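Local coordinates for protein TqaA (Penicillium aethiopicum, PDB 5DLK) that belongs to a fungal nonribosomal peptide synthetase, whose terminal condensation-like domain, held in this chain, probably releases the carrier-bound peptide by macrocyclization, at residues L328-L333 and S385-H390; A290-L295 and R302-G307; L433-C438 and N454-I459. One frame throughout, in Å; residues are numbered along the deposited sequence.

Interaction 1 of 3, residues L328-L333 and S385-H390; sequences LNFVPL and SLIVQH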
loop_
_atom_site.group_PDB
_atom_site.type_symbol
_atom_site.label_atom_id
_atom_site.label_comp_id
_atom_site.label_asym_id
_atom_site.label_seq_id
_atom_site.Cartn_x
_atom_site.Cartn_y
_atom_site.Cartn_z
ATOM N N LEU A 328 0.166 -1.101 -5.833
ATOM C CA LEU A 328 1.531 -0.836 -5.357
ATOM C C LEU A 328 2.470 -1.956 -5.729
ATOM O O LEU A 328 2.078 -3.115 -5.728
ATOM C CB LEU A 328 1.572 -0.680 -3.819
ATOM C CG LEU A 328 0.920 0.507 -3.131
ATOM C CD1 LEU A 328 1.151 0.393 -1.636
ATOM C CD2 LEU A 328 1.500 1.810 -3.665
ATOM N N ASN A 329 3.726 -1.616 -6.017
ATOM C CA ASN A 329 4.731 -2.632 -6.207
ATOM C C ASN A 329 6.001 -2.228 -5.485
ATOM O O ASN A 329 6.256 -1.038 -5.288
ATOM C CB ASN A 329 5.000 -2.859 -7.701
ATOM C CG ASN A 329 5.543 -4.229 -7.973
ATOM O OD1 ASN A 329 5.639 -5.051 -7.069
ATOM N ND2 ASN A 329 5.910 -4.494 -9.224
ATOM N N PHE A 330 6.774 -3.221 -5.069
ATOM C CA PHE A 330 8.064 -2.971 -4.426
ATOM C C PHE A 330 9.132 -3.523 -5.359
ATOM O O PHE A 330 9.197 -4.737 -5.565
ATOM C CB PHE A 330 8.105 -3.625 -3.067
ATOM C CG PHE A 330 6.840 -3.395 -2.283
ATOM C CD1 PHE A 330 6.563 -2.135 -1.765
ATOM C CD2 PHE A 330 5.909 -4.418 -2.127
ATOM C CE1 PHE A 330 5.389 -1.900 -1.039
ATOM C CE2 PHE A 330 4.721 -4.190 -1.405
ATOM C CZ PHE A 330 4.475 -2.922 -0.874
ATOM N N VAL A 331 9.909 -2.628 -5.963
ATOM C CA VAL A 331 10.829 -3.035 -7.044
ATOM C C VAL A 331 12.234 -2.484 -6.780
ATOM O O VAL A 331 12.407 -1.556 -5.968
ATOM C CB VAL A 331 10.326 -2.559 -8.429
ATOM C CG1 VAL A 331 8.921 -3.140 -8.752
ATOM C CG2 VAL A 331 10.354 -1.023 -8.531
ATOM N N PRO A 332 13.253 -3.053 -7.442
ATOM C CA PRO A 332 14.622 -2.557 -7.258
ATOM C C PRO A 332 14.855 -1.180 -7.851
ATOM O O PRO A 332 14.416 -0.862 -8.956
ATOM C CB PRO A 332 15.483 -3.591 -8.015
ATOM C CG PRO A 332 14.544 -4.729 -8.351
ATOM C CD PRO A 332 13.208 -4.124 -8.458
ATOM N N LEU A 333 15.575 -0.368 -7.087
ATOM C CA LEU A 333 16.071 0.906 -7.550
ATOM C C LEU A 333 17.579 0.805 -7.496
ATOM O O LEU A 333 18.142 0.501 -6.443
ATOM C CB LEU A 333 15.569 2.054 -6.653
ATOM C CG LEU A 333 16.084 3.433 -7.076
ATOM C CD1 LEU A 333 15.599 3.768 -8.495
ATOM C CD2 LEU A 333 15.605 4.477 -6.058
ATOM N N SER A 385 15.548 -5.866 1.318
ATOM C CA SER A 385 15.831 -5.746 2.745
ATOM C C SER A 385 15.601 -4.325 3.252
ATOM O O SER A 385 15.500 -4.098 4.465
ATOM C CB SER A 385 17.265 -6.186 3.033
ATOM O OG SER A 385 18.171 -5.403 2.287
ATOM N N LEU A 386 15.564 -3.377 2.318
ATOM C CA LEU A 386 15.276 -1.976 2.601
ATOM C C LEU A 386 14.312 -1.463 1.557
ATOM O O LEU A 386 14.533 -1.644 0.357
ATOM C CB LEU A 386 16.558 -1.128 2.593
ATOM C CG LEU A 386 16.310 0.366 2.786
ATOM C CD1 LEU A 386 15.890 0.649 4.226
ATOM C CD2 LEU A 386 17.572 1.166 2.423
ATOM N N ILE A 387 13.214 -0.856 1.998
ATOM C CA ILE A 387 12.242 -0.325 1.061
ATOM C C ILE A 387 11.937 1.125 1.405
ATOM O O ILE A 387 11.527 1.433 2.523
ATOM C CB ILE A 387 10.929 -1.128 1.063
ATOM C CG1 ILE A 387 11.225 -2.614 0.834
ATOM C CG2 ILE A 387 9.940 -0.546 0.018
ATOM C CD1 ILE A 387 9.989 -3.507 0.798
ATOM N N VAL A 388 12.133 2.002 0.429
ATOM C CA VAL A 388 11.866 3.422 0.598
ATOM C C VAL A 388 10.552 3.781 -0.082
ATOM O O VAL A 388 10.351 3.515 -1.279
ATOM C CB VAL A 388 12.986 4.264 0.024
ATOM C CG1 VAL A 388 12.641 5.749 0.108
ATOM C CG2 VAL A 388 14.292 3.936 0.766
ATOM N N GLN A 389 9.648 4.372 0.693
ATOM C CA GLN A 389 8.318 4.717 0.188
ATOM C C GLN A 389 8.023 6.188 0.468
ATOM O O GLN A 389 7.754 6.561 1.620
ATOM C CB GLN A 389 7.245 3.846 0.837
ATOM C CG GLN A 389 5.831 4.105 0.282
ATOM C CD GLN A 389 4.855 3.003 0.655
ATOM O OE1 GLN A 389 5.188 1.806 0.606
ATOM N NE2 GLN A 389 3.633 3.391 1.009
ATOM N N HIS A 390 8.059 7.014 -0.572
ATOM C CA HIS A 390 7.679 8.415 -0.418
ATOM C C HIS A 390 6.171 8.550 -0.614
ATOM O O HIS A 390 5.619 8.085 -1.619
ATOM C CB HIS A 390 8.396 9.324 -1.410
ATOM C CG HIS A 390 7.965 10.746 -1.278
ATOM N ND1 HIS A 390 8.141 11.456 -0.109
ATOM C CD2 HIS A 390 7.273 11.553 -2.112
ATOM C CE1 HIS A 390 7.626 12.663 -0.254
ATOM N NE2 HIS A 390 7.104 12.753 -1.466
#

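Interaction 2 of 3, residues A290-L295 and R302-G307; sequences ATALFL and RDVVFG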
loop_
_atom_site.group_PDB
_atom_site.type_symbol
_atom_site.label_atom_id
_atom_site.label_comp_id
_atom_site.label_asym_id
_atom_site.label_seq_id
_atom_site.Cartn_x
_atom_site.Cartn_y
_atom_site.Cartn_z
ATOM N N ALA A 290 19.201 10.531 -1.126
ATOM C CA ALA A 290 19.822 10.596 0.189
ATOM C C ALA A 290 20.091 9.181 0.718
ATOM O O ALA A 290 21.150 8.892 1.292
ATOM C CB ALA A 290 18.920 11.386 1.180
ATOM N N THR A 291 19.117 8.303 0.525
ATOM C CA THR A 291 19.246 6.913 0.939
ATOM C C THR A 291 20.397 6.224 0.181
ATOM O O THR A 291 21.162 5.445 0.772
ATOM C CB THR A 291 17.927 6.159 0.715
ATOM O OG1 THR A 291 16.901 6.789 1.502
ATOM C CG2 THR A 291 18.063 4.692 1.141
ATOM N N ALA A 292 20.525 6.520 -1.108
ATOM C CA ALA A 292 21.604 5.917 -1.900
ATOM C C ALA A 292 22.976 6.349 -1.418
ATOM O O ALA A 292 23.898 5.536 -1.347
ATOM C CB ALA A 292 21.451 6.261 -3.380
ATOM N N LEU A 293 23.111 7.623 -1.076
ATOM C CA LEU A 293 24.395 8.112 -0.589
ATOM C C LEU A 293 24.734 7.465 0.752
ATOM O O LEU A 293 25.895 7.083 0.996
ATOM C CB LEU A 293 24.397 9.638 -0.454
ATOM C CG LEU A 293 25.764 10.179 -0.033
ATOM C CD1 LEU A 293 26.841 9.837 -1.070
ATOM C CD2 LEU A 293 25.665 11.676 0.178
ATOM N N PHE A 294 23.734 7.384 1.627
ATOM C CA PHE A 294 23.872 6.725 2.924
ATOM C C PHE A 294 24.390 5.302 2.731
ATOM O O PHE A 294 25.363 4.872 3.392
ATOM C CB PHE A 294 22.526 6.729 3.674
ATOM C CG PHE A 294 22.541 5.943 4.975
ATOM C CD1 PHE A 294 22.893 6.560 6.159
ATOM C CD2 PHE A 294 22.176 4.602 4.996
ATOM C CE1 PHE A 294 22.894 5.832 7.368
ATOM C CE2 PHE A 294 22.180 3.879 6.182
ATOM C CZ PHE A 294 22.546 4.500 7.364
ATOM N N LEU A 295 23.754 4.565 1.819
ATOM C CA LEU A 295 24.188 3.194 1.576
ATOM C C LEU A 295 25.578 3.117 0.930
ATOM O O LEU A 295 26.372 2.247 1.271
ATOM C CB LEU A 295 23.185 2.462 0.689
ATOM C CG LEU A 295 21.832 2.146 1.352
ATOM C CD1 LEU A 295 20.869 1.587 0.294
ATOM C CD2 LEU A 295 21.991 1.173 2.494
ATOM N N ARG A 302 30.038 1.893 -4.906
ATOM C CA ARG A 302 29.576 2.906 -5.850
ATOM C C ARG A 302 28.410 2.407 -6.706
ATOM O O ARG A 302 28.081 3.007 -7.715
ATOM C CB ARG A 302 30.721 3.353 -6.770
ATOM C CG ARG A 302 31.802 4.162 -6.046
ATOM C CD ARG A 302 32.891 4.635 -7.031
ATOM N NE ARG A 302 33.978 5.290 -6.313
ATOM C CZ ARG A 302 35.008 4.653 -5.763
ATOM N NH1 ARG A 302 35.108 3.333 -5.872
ATOM N NH2 ARG A 302 35.940 5.342 -5.113
ATOM N N ASP A 303 27.804 1.290 -6.329
ATOM C CA ASP A 303 26.723 0.734 -7.139
ATOM C C ASP A 303 25.763 0.070 -6.168
ATOM O O ASP A 303 26.051 -1.026 -5.691
ATOM C CB ASP A 303 27.294 -0.272 -8.155
ATOM C CG ASP A 303 26.239 -0.882 -9.053
ATOM O OD1 ASP A 303 25.112 -0.355 -9.139
ATOM O OD2 ASP A 303 26.539 -1.922 -9.685
ATOM N N VAL A 304 24.673 0.748 -5.804
ATOM C CA VAL A 304 23.820 0.195 -4.750
ATOM C C VAL A 304 22.430 -0.129 -5.302
ATOM O O VAL A 304 21.948 0.522 -6.237
ATOM C CB VAL A 304 23.701 1.149 -3.545
ATOM C CG1 VAL A 304 25.084 1.403 -2.911
ATOM C CG2 VAL A 304 23.032 2.444 -3.949
ATOM N N VAL A 305 21.811 -1.169 -4.754
ATOM C CA VAL A 305 20.455 -1.521 -5.148
ATOM C C VAL A 305 19.627 -1.651 -3.891
ATOM O O VAL A 305 20.042 -2.328 -2.955
ATOM C CB VAL A 305 20.378 -2.848 -5.955
ATOM C CG1 VAL A 305 18.914 -3.151 -6.324
ATOM C CG2 VAL A 305 21.232 -2.737 -7.234
ATOM N N PHE A 306 18.498 -0.958 -3.830
ATOM C CA PHE A 306 17.593 -1.152 -2.690
ATOM C C PHE A 306 16.154 -1.124 -3.206
ATOM O O PHE A 306 15.911 -0.856 -4.379
ATOM C CB PHE A 306 17.844 -0.092 -1.585
ATOM C CG PHE A 306 17.823 1.342 -2.070
ATOM C CD1 PHE A 306 18.950 1.920 -2.655
ATOM C CD2 PHE A 306 16.671 2.105 -1.961
ATOM C CE1 PHE A 306 18.932 3.248 -3.100
ATOM C CE2 PHE A 306 16.637 3.430 -2.409
ATOM C CZ PHE A 306 17.766 4.001 -2.986
ATOM N N GLY A 307 15.190 -1.432 -2.357
ATOM C CA GLY A 307 13.820 -1.472 -2.846
ATOM C C GLY A 307 13.133 -0.127 -2.708
ATOM O O GLY A 307 13.514 0.692 -1.857
#

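Interaction 3 of 3, residues L433-C438 and N454-I459; sequences LEVQVC and NNISAI. With EDO (1,2-ethanediol), chain F.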
loop_
_atom_site.group_PDB
_atom_site.type_symbol
_atom_site.label_atom_id
_atom_site.label_comp_id
_atom_site.label_asym_id
_atom_site.label_seq_id
_atom_site.Cartn_x
_atom_site.Cartn_y
_atom_site.Cartn_z
ATOM N N LEU A 433 8.685 17.702 6.579
ATOM C CA LEU A 433 8.808 16.400 5.915
ATOM C C LEU A 433 9.137 15.425 7.023
ATOM O O LEU A 433 10.117 15.600 7.743
ATOM C CB LEU A 433 9.894 16.401 4.826
ATOM C CG LEU A 433 10.131 15.037 4.150
ATOM C CD1 LEU A 433 9.020 14.720 3.173
ATOM C CD2 LEU A 433 11.486 14.981 3.443
ATOM N N GLU A 434 8.299 14.413 7.202
ATOM C CA GLU A 434 8.528 13.465 8.283
ATOM C C GLU A 434 9.160 12.184 7.765
ATOM O O GLU A 434 8.581 11.510 6.919
ATOM C CB GLU A 434 7.219 13.156 8.997
ATOM C CG GLU A 434 7.422 12.422 10.291
ATOM C CD GLU A 434 6.142 12.358 11.093
ATOM O OE1 GLU A 434 5.882 13.301 11.872
ATOM O OE2 GLU A 434 5.395 11.385 10.910
ATOM N N VAL A 435 10.360 11.881 8.245
ATOM C CA VAL A 435 11.032 10.639 7.914
ATOM C C VAL A 435 10.626 9.614 8.968
ATOM O O VAL A 435 10.789 9.844 10.167
ATOM C CB VAL A 435 12.573 10.831 7.854
ATOM C CG1 VAL A 435 13.299 9.507 7.624
ATOM C CG2 VAL A 435 12.950 11.887 6.796
ATOM N N GLN A 436 10.070 8.493 8.521
ATOM C CA GLN A 436 9.594 7.465 9.428
ATOM C C GLN A 436 10.333 6.170 9.147
ATOM O O GLN A 436 10.398 5.730 8.001
ATOM C CB GLN A 436 8.091 7.252 9.251
ATOM C CG GLN A 436 7.291 8.557 9.195
ATOM C CD GLN A 436 5.838 8.334 8.822
ATOM O OE1 GLN A 436 5.488 7.311 8.237
ATOM N NE2 GLN A 436 4.981 9.291 9.172
ATOM N N VAL A 437 10.887 5.554 10.178
ATOM C CA VAL A 437 11.496 4.242 10.023
ATOM C C VAL A 437 10.613 3.218 10.719
ATOM O O VAL A 437 10.184 3.435 11.870
ATOM C CB VAL A 437 12.922 4.202 10.617
ATOM C CG1 VAL A 437 13.470 2.777 10.579
ATOM C CG2 VAL A 437 13.842 5.194 9.886
ATOM N N CYS A 438 10.333 2.114 10.026
ATOM C CA CYS A 438 9.528 1.041 10.609
ATOM C C CYS A 438 10.228 -0.297 10.410
ATOM O O CYS A 438 10.492 -0.724 9.272
ATOM C CB CYS A 438 8.133 0.995 9.978
ATOM S SG CYS A 438 7.048 -0.231 10.786
ATOM N N ASN A 454 17.736 9.953 11.708
ATOM C CA ASN A 454 18.537 11.166 11.824
ATOM C C ASN A 454 19.474 11.376 10.642
ATOM O O ASN A 454 19.551 12.471 10.095
ATOM C CB ASN A 454 19.355 11.136 13.114
ATOM C CG ASN A 454 18.513 11.501 14.332
ATOM O OD1 ASN A 454 17.404 12.025 14.191
ATOM N ND2 ASN A 454 19.028 11.217 15.523
ATOM N N ASN A 455 20.201 10.328 10.278
ATOM C CA ASN A 455 21.173 10.434 9.178
ATOM C C ASN A 455 20.502 10.727 7.832
ATOM O O ASN A 455 20.936 11.606 7.084
ATOM C CB ASN A 455 21.978 9.143 9.041
ATOM C CG ASN A 455 22.933 8.900 10.198
ATOM O OD1 ASN A 455 23.438 7.787 10.348
ATOM N ND2 ASN A 455 23.150 9.911 11.041
ATOM N N ILE A 456 19.464 9.955 7.525
ATOM C CA ILE A 456 18.717 10.144 6.279
ATOM C C ILE A 456 18.154 11.563 6.215
ATOM O O ILE A 456 18.302 12.245 5.208
ATOM C CB ILE A 456 17.548 9.130 6.137
ATOM C CG1 ILE A 456 18.066 7.684 6.051
ATOM C CG2 ILE A 456 16.701 9.449 4.905
ATOM C CD1 ILE A 456 18.983 7.413 4.852
ATOM N N SER A 457 17.525 12.018 7.300
ATOM C CA SER A 457 16.971 13.366 7.289
ATOM C C SER A 457 18.071 14.432 7.157
ATOM O O SER A 457 17.865 15.427 6.465
ATOM C CB SER A 457 16.109 13.607 8.541
ATOM O OG SER A 457 16.890 13.560 9.714
ATOM N N ALA A 458 19.231 14.215 7.778
ATOM C CA ALA A 458 20.339 15.165 7.688
ATOM C C ALA A 458 20.852 15.304 6.256
ATOM O O ALA A 458 21.168 16.404 5.796
ATOM C CB ALA A 458 21.490 14.742 8.616
ATOM N N ILE A 459 20.962 14.172 5.572
ATOM C CA ILE A 459 21.395 14.179 4.167
ATOM C C ILE A 459 20.384 14.890 3.287
ATOM O O ILE A 459 20.770 15.702 2.436
ATOM C CB ILE A 459 21.630 12.740 3.644
ATOM C CG1 ILE A 459 22.763 12.075 4.432
ATOM C CG2 ILE A 459 21.995 12.768 2.125
ATOM C CD1 ILE A 459 22.678 10.559 4.411
HETATM C C1 EDO F . 2.547 6.339 11.633
HETATM O O1 EDO F . 2.908 6.701 10.291
HETATM C C2 EDO F . 1.768 5.027 11.623
HETATM O O2 EDO F . 1.991 4.329 12.857
#

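Interaction 1 of 3, residues L328-L333 and S385-H390
Phe330 meets two side chains of strand 386-390, Ile387 and Gln389, with neighbouring carbons of its ring. Ring carbon CD1 lies 4.1 Å from CG2 of Ile387; the methyl comes neither over the ring face nor at its edge, and the two side chains cross at about a right angle. The amide oxygen OE1 of Gln389 comes in at the ring's edge, near its plane, 4.1 Å from Phe330 CE1, and ring and amide planes are only 21° apart. At that distance the polarised C-H rim of a phenylalanine suits an amide oxygen better than its electron-rich face would. Gln389 gets there with CG anti to the backbone N (chi1 -177°) and an extended chain, long enough to carry a polar group across. Its OE1 is hydrogen-bonded to Thr309 OG1 and its NE2 to Gln391 OE1, two bonds that fix the rotation of a buried amide. Trp423 packs edge-to-face with Phe330 and also touches Ile387. The contact lies near, and probably borders, the phosphopantetheine tunnel of the condensation fold: the side chain of Gln389 is about 7 Å from Gly183, a residue that binds phosphopantetheine, and Leu328 rests on His178 and Asp182 of the HxxxDG motif. No hydrogen bond joins the two strands, because strand 303-310 runs between them and pairs with both; Val388 and Leu386, on the reverse face of strand 386-390, pack against helix 283-299.

Interaction 2 of 3, residues A290-L295 and R302-G307
Val304 is the first residue of strand 303-307 to touch helix 290-295, and its branched side chain offers one methyl to each of two helix residues. Its CG1, anti to the carbonyl carbon, reaches Leu295 CB at 4.2 Å, while CG2 lies 4.2 Å from Ala292 CB. A beta-branched valine suits a strand facing a helix, since it fills the gap close to the backbone. Val305 points the other way, to Ala239 and Met241, as strand alternation requires. Phe306 then returns to the helix and carries most of the contact. Its CG sits between the backbone N and the carbonyl carbon (chi1 52°), which lifts the ring off the strand and against the helix. Thr291 CG2 stands over one face, 4.2 Å from the ring centroid and 17° off its normal, a CH-pi contact. Thr291 can turn its methyl inward because OG1 bonds to Val287 O of its own helix. Leu295 CD1 presses on Phe306 CD1 at 3.5 Å, a tight fit, and Ala292 CB meets Phe306 CE1 at 3.9 Å; alanine's small size lets the ring come close to the helix backbone. The short axes pass 8.7 Å apart at 123°. Helix 283-299 and the strand after it form an alpha/beta unit on the mixed sheet of the condensation domain; Thr291 also touches strand 386-390, Ala292 strand 329-336, and the helix's far side packs on helix 446-465.

Interaction 3 of 3, residues L433-C438 and N454-I459
No flat group takes part where Val435 meets Ser457 and Ile456; the amide of Gln436 and the carboxylate of Glu434 belong to the opposite face of strand 433-438. This is the alpha/beta layering of the chloramphenicol acetyltransferase-like fold, in which a helix covers one side of the mixed sheet. On the far side, Gln436 NE2 donates to Glu434 OE2 at 2.8 Å with a fairly straight angle of 158°. With the acceptor 11° out of it, the bond lies nearly in the amide plane, and OE2 receives it on its anti lone pair. A 1,2-ethanediol, probably left from crystallisation, holds O1 well out of the amide plane in a weak bond of 3.4 Å to Gln436 OE1. Glu434 also forms a salt bridge through OE1 to Arg432. A leucine in place of Gln436 would probably leave Glu434 OE2 without this donor and the carboxylate, though still paired with Arg432, freer to turn. On the helix side, Val435 has CG1 anti to the backbone N (chi1 175°), which spreads its two methyls between two successive helix residues. A small serine suits the nearest approach, its carbon facing the strand. Ile456 begins toward the strand but carries its end to Phe294. Val435 CG2 touches Ser457 CB at 4.0 Å, and Val435 CG1 faces Ile456 CG2 at 4.4 Å.

From the N terminus, interaction 2 comes first, closing the short turn between helix 283-299 and the strand that follows it. Interaction 1 opens later and bridges a longer excursion of 51 residues, part helix and mostly loop; interaction 3 then joins strand 433-440 to helix 446-465 across 15 residues. The three follow in series, none nesting in or crossing another, yet they share one six-stranded sheet. Gly307 N lies 2.8 Å from Leu386 O and Phe306 O 2.8 Å from Leu333 N, probable hydrogen bonds that make 303-307 the strand between the two of interaction 1. Interactions 2 and 3 meet through their helices, where Ala290 and Phe294 pack against Ile459 and Ile456.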